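Long-range contacts in thymine dioxygenase (Neurospora crassa, PDB 5C3Q), which probably hydroxylates the methyl group of thymine as an iron-dependent, 2-oxoglutarate-dependent dioxygenase, modelled here with nickel, 2-oxoglutarate and thymine bound: residues L17-K22 and L50-I55; Y123-E128 and N135-E140; G96-T101 and E110-A115. All blocks are in the same frame, centred on the assembly; numbering follows the deposited sequence.

Contact 1 (L17-K22 and L50-I55); sequences LIDFSK and LKNIPI. With EDO (1,2-ethanediol), chain L.
Ile18 pairs with Leu50, and Asp19 with Lys51, where two parallel strands run side by side and then part. Two backbone bonds stitch them: Lys51 N gives its hydrogen to Ile18 O at 2.9 Å, nearly straight at 167°, and Lys51 O takes one from Phe20 N at 2.9 Å. Lys51 thus donates to one side of Asp19 and accepts from the other, the usual parallel pattern. On the Ile18 and Leu50 face, Leu50 spreads its two methyls: CD2 touches Ile18 CB, while CD1 comes obliquely to the Phe20 ring, 3.9 Å from Phe20 CD1. Phe20 CB meets Ile53 CG2, and Pro54 CD lies at the edge of the ring. On the other face the aliphatic part of Lys51 does the packing. Its CG sits 3.6 Å from Asp19 CA, and the side chains of Lys51 and Leu17 cross at about a right angle, Lys51 CD against Leu17 CD1.

At the last pair the side-chain polar contacts gather on Asp19. With CG anti to the backbone N (chi1 179°), its carboxylate swings out to the start of the helix. OD1 accepts from Ser21 OG at 2.6 Å and, weakly, from Ser21 N, a capping bond. OD2 takes a weak bond from Asn52 ND2 at 3.1 Å, the amide turned 69° from the carboxylate plane. One carboxylate thus serves the turn leading into the helix and, more weakly, reaches Asn52 beyond the strand.

The bridge closes a beta-alpha-beta crossover: strand 13-19 leads through helices 21-25 and 28-44 to strand 47-51. Ile18 and Phe20 rest on Ile38 of helix 28-44, Phe20 and Ile53 on Leu161 of helix 147-173, and Leu50 continues the sheet through its backbone bond to Val252 of strand 251-256.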
loop_
_atom_site.group_PDB
_atom_site.type_symbol
_atom_site.label_atom_id
_atom_site.label_comp_id
_atom_site.label_asym_id
_atom_site.label_seq_id
_atom_site.Cartn_x
_atom_site.Cartn_y
_atom_site.Cartn_z
ATOM N N LEU A 17 -3.258 0.374 17.362
ATOM C CA LEU A 17 -3.690 -0.973 17.040
ATOM C C LEU A 17 -5.177 -1.016 17.329
ATOM O O LEU A 17 -5.591 -0.734 18.449
ATOM C CB LEU A 17 -2.961 -1.987 17.916
ATOM C CG LEU A 17 -3.379 -3.450 17.800
ATOM C CD1 LEU A 17 -3.223 -3.959 16.377
ATOM C CD2 LEU A 17 -2.556 -4.286 18.774
ATOM N N ILE A 18 -5.975 -1.354 16.323
ATOM C CA ILE A 18 -7.430 -1.304 16.444
ATOM C C ILE A 18 -8.031 -2.654 16.067
ATOM O O ILE A 18 -7.641 -3.262 15.067
ATOM C CB ILE A 18 -8.016 -0.166 15.572
ATOM C CG1 ILE A 18 -7.535 1.187 16.107
ATOM C CG2 ILE A 18 -9.540 -0.207 15.577
ATOM C CD1 ILE A 18 -7.684 2.343 15.151
ATOM N N ASP A 19 -8.957 -3.125 16.896
ATOM C CA ASP A 19 -9.657 -4.377 16.658
ATOM C C ASP A 19 -10.838 -4.092 15.737
ATOM O O ASP A 19 -11.863 -3.578 16.177
ATOM C CB ASP A 19 -10.135 -4.974 17.987
ATOM C CG ASP A 19 -10.890 -6.275 17.813
ATOM O OD1 ASP A 19 -11.409 -6.544 16.709
ATOM O OD2 ASP A 19 -10.972 -7.038 18.796
ATOM N N PHE A 20 -10.696 -4.437 14.462
ATOM C CA PHE A 20 -11.694 -4.058 13.462
ATOM C C PHE A 20 -13.043 -4.750 13.666
ATOM O O PHE A 20 -14.082 -4.205 13.289
ATOM C CB PHE A 20 -11.171 -4.320 12.047
ATOM C CG PHE A 20 -11.933 -3.587 10.979
ATOM C CD1 PHE A 20 -11.944 -2.202 10.951
ATOM C CD2 PHE A 20 -12.632 -4.278 10.003
ATOM C CE1 PHE A 20 -12.643 -1.515 9.968
ATOM C CE2 PHE A 20 -13.333 -3.598 9.020
ATOM C CZ PHE A 20 -13.336 -2.217 9.000
ATOM N N SER A 21 -13.031 -5.937 14.272
ATOM C CA SER A 21 -14.266 -6.672 14.538
ATOM C C SER A 21 -15.214 -5.861 15.432
ATOM O O SER A 21 -16.429 -6.026 15.365
ATOM C CB SER A 21 -13.967 -8.038 15.171
ATOM O OG SER A 21 -13.603 -7.918 16.535
ATOM N N LYS A 22 -14.653 -4.980 16.255
ATOM C CA LYS A 22 -15.460 -4.113 17.114
ATOM C C LYS A 22 -16.215 -3.022 16.332
ATOM O O LYS A 22 -17.271 -2.571 16.775
ATOM C CB LYS A 22 -14.596 -3.521 18.231
ATOM C CG LYS A 22 -14.081 -4.600 19.179
ATOM C CD LYS A 22 -13.255 -4.050 20.331
ATOM C CE LYS A 22 -13.032 -5.129 21.386
ATOM N NZ LYS A 22 -12.245 -4.646 22.553
ATOM N N LEU A 50 -4.739 -2.797 11.928
ATOM C CA LEU A 50 -6.000 -3.459 12.224
ATOM C C LEU A 50 -5.767 -4.922 12.537
ATOM O O LEU A 50 -5.016 -5.596 11.837
ATOM C CB LEU A 50 -6.964 -3.351 11.044
ATOM C CG LEU A 50 -7.448 -1.952 10.671
ATOM C CD1 LEU A 50 -8.379 -2.047 9.476
ATOM C CD2 LEU A 50 -8.141 -1.273 11.847
ATOM N N LYS A 51 -6.421 -5.403 13.591
ATOM C CA LYS A 51 -6.466 -6.827 13.917
ATOM C C LYS A 51 -7.910 -7.316 13.807
ATOM O O LYS A 51 -8.843 -6.510 13.748
ATOM C CB LYS A 51 -5.904 -7.095 15.323
ATOM C CG LYS A 51 -6.626 -6.383 16.461
ATOM C CD LYS A 51 -5.854 -6.469 17.772
ATOM C CE LYS A 51 -6.056 -7.796 18.481
ATOM N NZ LYS A 51 -5.205 -7.883 19.703
ATOM N N ASN A 52 -8.078 -8.636 13.767
ATOM C CA ASN A 52 -9.393 -9.270 13.638
ATOM C C ASN A 52 -10.212 -8.712 12.483
ATOM O O ASN A 52 -11.376 -8.335 12.647
ATOM C CB ASN A 52 -10.168 -9.175 14.954
ATOM C CG ASN A 52 -9.449 -9.863 16.097
ATOM O OD1 ASN A 52 -8.670 -10.788 15.882
ATOM N ND2 ASN A 52 -9.696 -9.410 17.314
ATOM N N ILE A 53 -9.581 -8.650 11.316
ATOM C CA ILE A 53 -10.265 -8.268 10.084
ATOM C C ILE A 53 -10.989 -9.498 9.527
ATOM O O ILE A 53 -10.670 -10.624 9.907
ATOM C CB ILE A 53 -9.294 -7.670 9.032
ATOM C CG1 ILE A 53 -8.100 -8.599 8.770
ATOM C CG2 ILE A 53 -8.799 -6.303 9.490
ATOM C CD1 ILE A 53 -7.395 -8.344 7.455
ATOM N N PRO A 54 -11.965 -9.295 8.625
ATOM C CA PRO A 54 -12.717 -10.442 8.100
ATOM C C PRO A 54 -11.909 -11.438 7.248
ATOM O O PRO A 54 -12.350 -12.575 7.063
ATOM C CB PRO A 54 -13.820 -9.789 7.250
ATOM C CG PRO A 54 -13.874 -8.367 7.691
ATOM C CD PRO A 54 -12.474 -8.022 8.091
ATOM N N ILE A 55 -10.751 -11.031 6.735
ATOM C CA ILE A 55 -9.894 -11.940 5.961
ATOM C C ILE A 55 -9.209 -12.922 6.910
ATOM O O ILE A 55 -8.494 -12.506 7.819
ATOM C CB ILE A 55 -8.835 -11.168 5.137
ATOM C CG1 ILE A 55 -9.524 -10.294 4.085
ATOM C CG2 ILE A 55 -7.870 -12.134 4.456
ATOM C CD1 ILE A 55 -8.632 -9.242 3.460
HETATM C C1 EDO L . -4.437 -12.163 8.814
HETATM O O1 EDO L . -4.396 -10.851 8.242
HETATM C C2 EDO L . -5.586 -12.230 9.800
HETATM O O2 EDO L . -6.755 -11.668 9.198
#

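Contact 2 (Y123-E128 and N135-E140); sequences YEIGRE and NPWPAE. With EDO (1,2-ethanediol), chain I.
Asn135 turns its amide to the backbone of Gly126 and engages both polar groups there: OD1 accepts from Gly126 N at 2.9 Å, and ND2 donates to Gly126 O at 2.8 Å. The second hydrogen of ND2 goes to Glu128 OE1 at 3.1 Å, with the carboxylate only 12° from the amide plane. That same oxygen takes the indole hydrogen of Trp137, NE1 to OE1 2.9 Å. OE1 lies in the plane of the indole, whereas the indole stands almost perpendicular to the carboxylate (88°), and both donors come from the same face of the carboxylate. Glu128 reaches them because its chain bends at chi2 (-82°), while its OE2 bonds to Asn152. A water accepts from Asn135 N and sits close to Glu128 OE1. Farther along, the Tyr123 hydroxyl donates to Pro136 O at 2.7 Å, coming from above the carbonyl plane; Pro136 is the centre of an inverse gamma turn.

Apolar contact comes from Ile125 and the indole. Ile125 crosses its six-membered end, CG2 lying 3.7 Å from Trp137 CH2, and Asn135 CB covers one indole face near its rim.

Were Asn135 an alanine, Gly126 N and O would probably lose the amide that meets both, and Glu128 OE1 one of its two side-chain donors here.

Chemically, the loop before helix 147-173 is joined to strand 121-125, itself paired with strand 190-200, by a set of directional polar bonds with the indole packed beside them, and a carboxylate supplied with so many donors is likely to stay ionised.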
loop_
_atom_site.group_PDB
_atom_site.type_symbol
_atom_site.label_atom_id
_atom_site.label_comp_id
_atom_site.label_asym_id
_atom_site.label_seq_id
_atom_site.Cartn_x
_atom_site.Cartn_y
_atom_site.Cartn_z
ATOM N N TYR A 123 4.528 -7.924 -8.708
ATOM C CA TYR A 123 3.551 -8.342 -9.690
ATOM C C TYR A 123 2.209 -7.726 -9.312
ATOM O O TYR A 123 1.699 -7.951 -8.209
ATOM C CB TYR A 123 3.461 -9.865 -9.732
ATOM C CG TYR A 123 2.456 -10.374 -10.735
ATOM C CD1 TYR A 123 2.738 -10.367 -12.099
ATOM C CD2 TYR A 123 1.220 -10.857 -10.322
ATOM C CE1 TYR A 123 1.817 -10.831 -13.023
ATOM C CE2 TYR A 123 0.294 -11.321 -11.238
ATOM C CZ TYR A 123 0.595 -11.307 -12.585
ATOM O OH TYR A 123 -0.333 -11.768 -13.488
ATOM N N GLU A 124 1.639 -6.958 -10.235
ATOM C CA GLU A 124 0.424 -6.198 -9.966
ATOM C C GLU A 124 -0.799 -6.706 -10.735
ATOM O O GLU A 124 -0.741 -6.970 -11.941
ATOM C CB GLU A 124 0.683 -4.724 -10.239
ATOM C CG GLU A 124 1.570 -4.116 -9.160
ATOM C CD GLU A 124 2.189 -2.796 -9.553
ATOM O OE1 GLU A 124 2.188 -1.868 -8.710
ATOM O OE2 GLU A 124 2.691 -2.688 -10.690
ATOM N N ILE A 125 -1.897 -6.831 -9.997
ATOM C CA ILE A 125 -3.157 -7.363 -10.488
ATOM C C ILE A 125 -4.235 -6.306 -10.269
ATOM O O ILE A 125 -4.368 -5.785 -9.163
ATOM C CB ILE A 125 -3.539 -8.640 -9.703
ATOM C CG1 ILE A 125 -2.533 -9.761 -9.977
ATOM C CG2 ILE A 125 -4.945 -9.102 -10.051
ATOM C CD1 ILE A 125 -2.418 -10.763 -8.843
ATOM N N GLY A 126 -4.988 -5.989 -11.322
ATOM C CA GLY A 126 -6.132 -5.076 -11.229
ATOM C C GLY A 126 -7.419 -5.871 -11.243
ATOM O O GLY A 126 -7.384 -7.102 -11.277
ATOM N N ARG A 127 -8.562 -5.192 -11.218
ATOM C CA ARG A 127 -9.834 -5.901 -11.321
ATOM C C ARG A 127 -9.960 -6.536 -12.705
ATOM O O ARG A 127 -9.577 -5.940 -13.709
ATOM C CB ARG A 127 -11.037 -5.012 -11.004
ATOM C CG ARG A 127 -11.289 -3.868 -11.962
ATOM C CD ARG A 127 -12.640 -3.241 -11.668
ATOM N NE ARG A 127 -12.820 -2.000 -12.416
ATOM C CZ ARG A 127 -13.586 -1.847 -13.495
ATOM N NH1 ARG A 127 -14.289 -2.856 -13.997
ATOM N NH2 ARG A 127 -13.655 -0.653 -14.074
ATOM N N GLU A 128 -10.495 -7.750 -12.727
ATOM C CA GLU A 128 -10.547 -8.580 -13.926
ATOM C C GLU A 128 -11.279 -7.963 -15.107
ATOM O O GLU A 128 -10.875 -8.154 -16.254
ATOM C CB GLU A 128 -11.216 -9.917 -13.598
ATOM C CG GLU A 128 -10.299 -10.915 -12.921
ATOM C CD GLU A 128 -9.420 -11.658 -13.910
ATOM O OE1 GLU A 128 -8.495 -11.038 -14.480
ATOM O OE2 GLU A 128 -9.644 -12.873 -14.105
ATOM N N ASN A 135 -5.633 -8.380 -17.144
ATOM C CA ASN A 135 -4.510 -8.821 -16.314
ATOM C C ASN A 135 -3.641 -9.827 -17.065
ATOM O O ASN A 135 -4.168 -10.783 -17.634
ATOM C CB ASN A 135 -5.016 -9.464 -15.017
ATOM C CG ASN A 135 -5.567 -8.451 -14.033
ATOM O OD1 ASN A 135 -4.986 -7.384 -13.837
ATOM N ND2 ASN A 135 -6.690 -8.780 -13.405
ATOM N N PRO A 136 -2.308 -9.620 -17.076
ATOM C CA PRO A 136 -1.425 -10.590 -17.728
ATOM C C PRO A 136 -1.104 -11.769 -16.807
ATOM O O PRO A 136 -0.046 -11.800 -16.178
ATOM C CB PRO A 136 -0.174 -9.764 -18.037
ATOM C CG PRO A 136 -0.131 -8.746 -16.947
ATOM C CD PRO A 136 -1.560 -8.459 -16.556
ATOM N N TRP A 137 -2.025 -12.726 -16.726
ATOM C CA TRP A 137 -1.855 -13.879 -15.843
ATOM C C TRP A 137 -0.819 -14.839 -16.422
ATOM O O TRP A 137 -0.758 -15.015 -17.637
ATOM C CB TRP A 137 -3.175 -14.625 -15.666
ATOM C CG TRP A 137 -4.253 -13.830 -15.001
ATOM C CD1 TRP A 137 -5.330 -13.251 -15.602
ATOM C CD2 TRP A 137 -4.368 -13.543 -13.602
ATOM N NE1 TRP A 137 -6.113 -12.619 -14.664
ATOM C CE2 TRP A 137 -5.543 -12.781 -13.429
ATOM C CE3 TRP A 137 -3.592 -13.854 -12.478
ATOM C CZ2 TRP A 137 -5.962 -12.322 -12.176
ATOM C CZ3 TRP A 137 -4.008 -13.398 -11.232
ATOM C CH2 TRP A 137 -5.185 -12.639 -11.093
ATOM N N PRO A 138 -0.002 -15.467 -15.557
ATOM C CA PRO A 138 0.945 -16.465 -16.043
ATOM C C PRO A 138 0.236 -17.789 -16.302
ATOM O O PRO A 138 -0.883 -17.986 -15.829
ATOM C CB PRO A 138 1.924 -16.601 -14.879
ATOM C CG PRO A 138 1.092 -16.336 -13.671
ATOM C CD PRO A 138 0.009 -15.374 -14.086
ATOM N N ALA A 139 0.882 -18.684 -17.044
ATOM C CA ALA A 139 0.297 -19.986 -17.363
ATOM C C ALA A 139 0.131 -20.826 -16.097
ATOM O O ALA A 139 1.004 -20.831 -15.227
ATOM C CB ALA A 139 1.155 -20.723 -18.380
ATOM N N GLU A 140 -0.998 -21.525 -16.005
ATOM C CA GLU A 140 -1.335 -22.329 -14.834
ATOM C C GLU A 140 -0.820 -23.760 -14.992
ATOM O O GLU A 140 -1.539 -24.633 -15.484
ATOM C CB GLU A 140 -2.858 -22.351 -14.636
ATOM C CG GLU A 140 -3.494 -20.991 -14.358
ATOM C CD GLU A 140 -3.819 -20.758 -12.888
ATOM O OE1 GLU A 140 -4.298 -21.703 -12.224
ATOM O OE2 GLU A 140 -3.615 -19.623 -12.403
HETATM C C1 EDO I . 5.243 -1.067 -11.467
HETATM O O1 EDO I . 4.932 -1.143 -10.073
HETATM C C2 EDO I . 6.669 -0.575 -11.665
HETATM O O2 EDO I . 6.717 0.853 -11.714
HETATM O O HOH W 1 -8.268 -9.602 -16.888
#

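Contact 3 (G96-T101 and E110-A115); sequences GREKVT and EKIRSA
Ile112, which packs on Glu98 and Val100, belongs to a helical turn in which one carbonyl, Glu110 O, is gripped twice: Ser114 OG donates to it at 2.7 Å and Ser114 N at 3.2 Å, from opposite faces of the carbonyl plane. The hydroxyl bond doubles the backbone bond of this turn.

Across the contact itself Ile112 carries most of the burial and points to the loop. Its CG2 presses on the backbone of Glu98, 3.3 Å from Glu98 O, and also meets Val100 CG2 at 4.0 Å. On the other branch, the Glu98 side chain crosses Ile112 at about a right angle, with Glu98 OE1 3.8 Å from Ile112 CG1. With Val100 CG1 anti to the backbone N (chi1 177°), CG2 is the branch turned to the helix, and it touches the aliphatic CG of Arg113 at 4.2 Å besides Ile112.

At the other end Arg97 stretches its extended chain toward the close of the helix. Ala115 O lies over one face of the guanidinium, 2.7 Å from Arg97 NH1, but the angle is too poor for a hydrogen bond, and the short approach over the face makes the detail doubtful; any attraction would be one of charge and dipole. The carbonyl of Arg113 is also near, and a positive group beside the C-terminal end of a helix is likely to be favourable. Arg97, Val100 and Arg113 also touch a crystal neighbour, which may influence their poses.

The arrangement is a surface loop folded back on its own short helix, 106-114, within the long connection between edge strand 91-93 of the main sheet and its antiparallel neighbour 121-125.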
loop_
_atom_site.group_PDB
_atom_site.type_symbol
_atom_site.label_atom_id
_atom_site.label_comp_id
_atom_site.label_asym_id
_atom_site.label_seq_id
_atom_site.Cartn_x
_atom_site.Cartn_y
_atom_site.Cartn_z
ATOM N N GLY A 96 15.578 -1.924 -12.702
ATOM C CA GLY A 96 16.904 -2.130 -13.280
ATOM C C GLY A 96 17.774 -0.902 -13.108
ATOM O O GLY A 96 17.306 0.144 -12.654
ATOM N N ARG A 97 19.049 -1.039 -13.465
ATOM C CA ARG A 97 19.989 0.077 -13.425
ATOM C C ARG A 97 19.859 0.935 -14.678
ATOM O O ARG A 97 19.734 0.411 -15.785
ATOM C CB ARG A 97 21.427 -0.433 -13.312
ATOM C CG ARG A 97 21.814 -0.899 -11.921
ATOM C CD ARG A 97 23.226 -1.463 -11.903
ATOM N NE ARG A 97 23.752 -1.552 -10.541
ATOM C CZ ARG A 97 24.357 -0.560 -9.886
ATOM N NH1 ARG A 97 24.538 0.632 -10.452
ATOM N NH2 ARG A 97 24.790 -0.765 -8.647
ATOM N N GLU A 98 19.886 2.253 -14.500
ATOM C CA GLU A 98 19.967 3.175 -15.628
ATOM C C GLU A 98 21.347 3.057 -16.256
ATOM O O GLU A 98 22.338 2.860 -15.554
ATOM C CB GLU A 98 19.746 4.617 -15.179
ATOM C CG GLU A 98 18.351 4.915 -14.654
ATOM C CD GLU A 98 18.119 6.402 -14.451
ATOM O OE1 GLU A 98 19.064 7.104 -14.033
ATOM O OE2 GLU A 98 16.991 6.870 -14.712
ATOM N N LYS A 99 21.408 3.179 -17.577
ATOM C CA LYS A 99 22.670 3.082 -18.300
ATOM C C LYS A 99 23.151 4.459 -18.723
ATOM O O LYS A 99 22.346 5.356 -18.974
ATOM C CB LYS A 99 22.513 2.185 -19.534
ATOM C CG LYS A 99 22.004 0.782 -19.230
ATOM C CD LYS A 99 22.985 -0.008 -18.370
ATOM C CE LYS A 99 22.292 -1.103 -17.575
ATOM N NZ LYS A 99 23.138 -1.571 -16.443
ATOM N N VAL A 100 24.469 4.624 -18.784
ATOM C CA VAL A 100 25.062 5.810 -19.380
ATOM C C VAL A 100 25.034 5.607 -20.892
ATOM O O VAL A 100 25.264 4.501 -21.376
ATOM C CB VAL A 100 26.511 6.034 -18.897
ATOM C CG1 VAL A 100 27.145 7.230 -19.597
ATOM C CG2 VAL A 100 26.542 6.227 -17.388
ATOM N N THR A 101 24.743 6.678 -21.624
ATOM C CA THR A 101 24.688 6.638 -23.084
ATOM C C THR A 101 25.163 7.967 -23.666
ATOM O O THR A 101 25.401 8.930 -22.935
ATOM C CB THR A 101 23.266 6.297 -23.601
ATOM O OG1 THR A 101 23.240 6.356 -25.033
ATOM C CG2 THR A 101 22.214 7.247 -23.044
ATOM N N GLU A 110 28.039 10.538 -12.900
ATOM C CA GLU A 110 28.560 10.096 -11.604
ATOM C C GLU A 110 27.440 9.469 -10.766
ATOM O O GLU A 110 27.635 8.427 -10.134
ATOM C CB GLU A 110 29.187 11.267 -10.835
ATOM C CG GLU A 110 30.263 12.042 -11.594
ATOM C CD GLU A 110 30.718 13.295 -10.859
ATOM O OE1 GLU A 110 30.809 14.364 -11.504
ATOM O OE2 GLU A 110 30.987 13.216 -9.640
ATOM N N LYS A 111 26.271 10.110 -10.778
ATOM C CA LYS A 111 25.104 9.632 -10.033
ATOM C C LYS A 111 24.545 8.318 -10.585
ATOM O O LYS A 111 24.188 7.427 -9.816
ATOM C CB LYS A 111 23.987 10.681 -10.034
ATOM C CG LYS A 111 24.296 11.953 -9.256
ATOM C CD LYS A 111 23.052 12.468 -8.539
ATOM C CE LYS A 111 23.199 13.910 -8.079
ATOM N NZ LYS A 111 22.895 14.881 -9.168
ATOM N N ILE A 112 24.458 8.216 -11.910
ATOM C CA ILE A 112 23.927 7.017 -12.569
ATOM C C ILE A 112 24.798 5.799 -12.269
ATOM O O ILE A 112 24.284 4.739 -11.927
ATOM C CB ILE A 112 23.797 7.211 -14.100
ATOM C CG1 ILE A 112 22.678 8.210 -14.412
ATOM C CG2 ILE A 112 23.504 5.888 -14.799
ATOM C CD1 ILE A 112 22.753 8.814 -15.796
ATOM N N ARG A 113 26.113 5.962 -12.395
ATOM C CA ARG A 113 27.062 4.878 -12.122
ATOM C C ARG A 113 27.006 4.400 -10.669
ATOM O O ARG A 113 27.135 3.205 -10.398
ATOM C CB ARG A 113 28.490 5.308 -12.479
ATOM C CG ARG A 113 28.762 5.312 -13.972
ATOM C CD ARG A 113 30.091 5.965 -14.312
ATOM N NE ARG A 113 30.446 5.760 -15.719
ATOM C CZ ARG A 113 31.347 6.471 -16.398
ATOM N NH1 ARG A 113 31.585 6.183 -17.675
ATOM N NH2 ARG A 113 32.008 7.470 -15.821
ATOM N N SER A 114 26.806 5.334 -9.745
ATOM C CA SER A 114 26.773 5.019 -8.317
ATOM C C SER A 114 25.369 4.677 -7.808
ATOM O O SER A 114 25.211 4.293 -6.648
ATOM C CB SER A 114 27.345 6.190 -7.514
ATOM O OG SER A 114 26.642 7.389 -7.795
ATOM N N ALA A 115 24.356 4.807 -8.665
ATOM C CA ALA A 115 22.967 4.566 -8.257
ATOM C C ALA A 115 22.722 3.094 -7.930
ATOM O O ALA A 115 23.227 2.201 -8.616
ATOM C CB ALA A 115 21.999 5.031 -9.339
#

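All three contacts belong to the N-terminal part of the chain and follow one another along it in the order 1, 3, 2. Contacts 1 and 2 reach the same large sheet, one through strands 13-19 and 47-51, the other through strand 121-125; their centres are 28 Å apart. Contact 3 projects from the surface, its centre about 31 Å from that of contact 2 and 44 Å from that of contact 1, which lies across the chain's centre from it. Contact 2 comes close to the active site: Gly126 lies about 9 Å from the bound thymine at nearest atoms, and Glu124 forms a salt bridge with Arg192, a residue of the thymine and 2-oxoglutarate pockets.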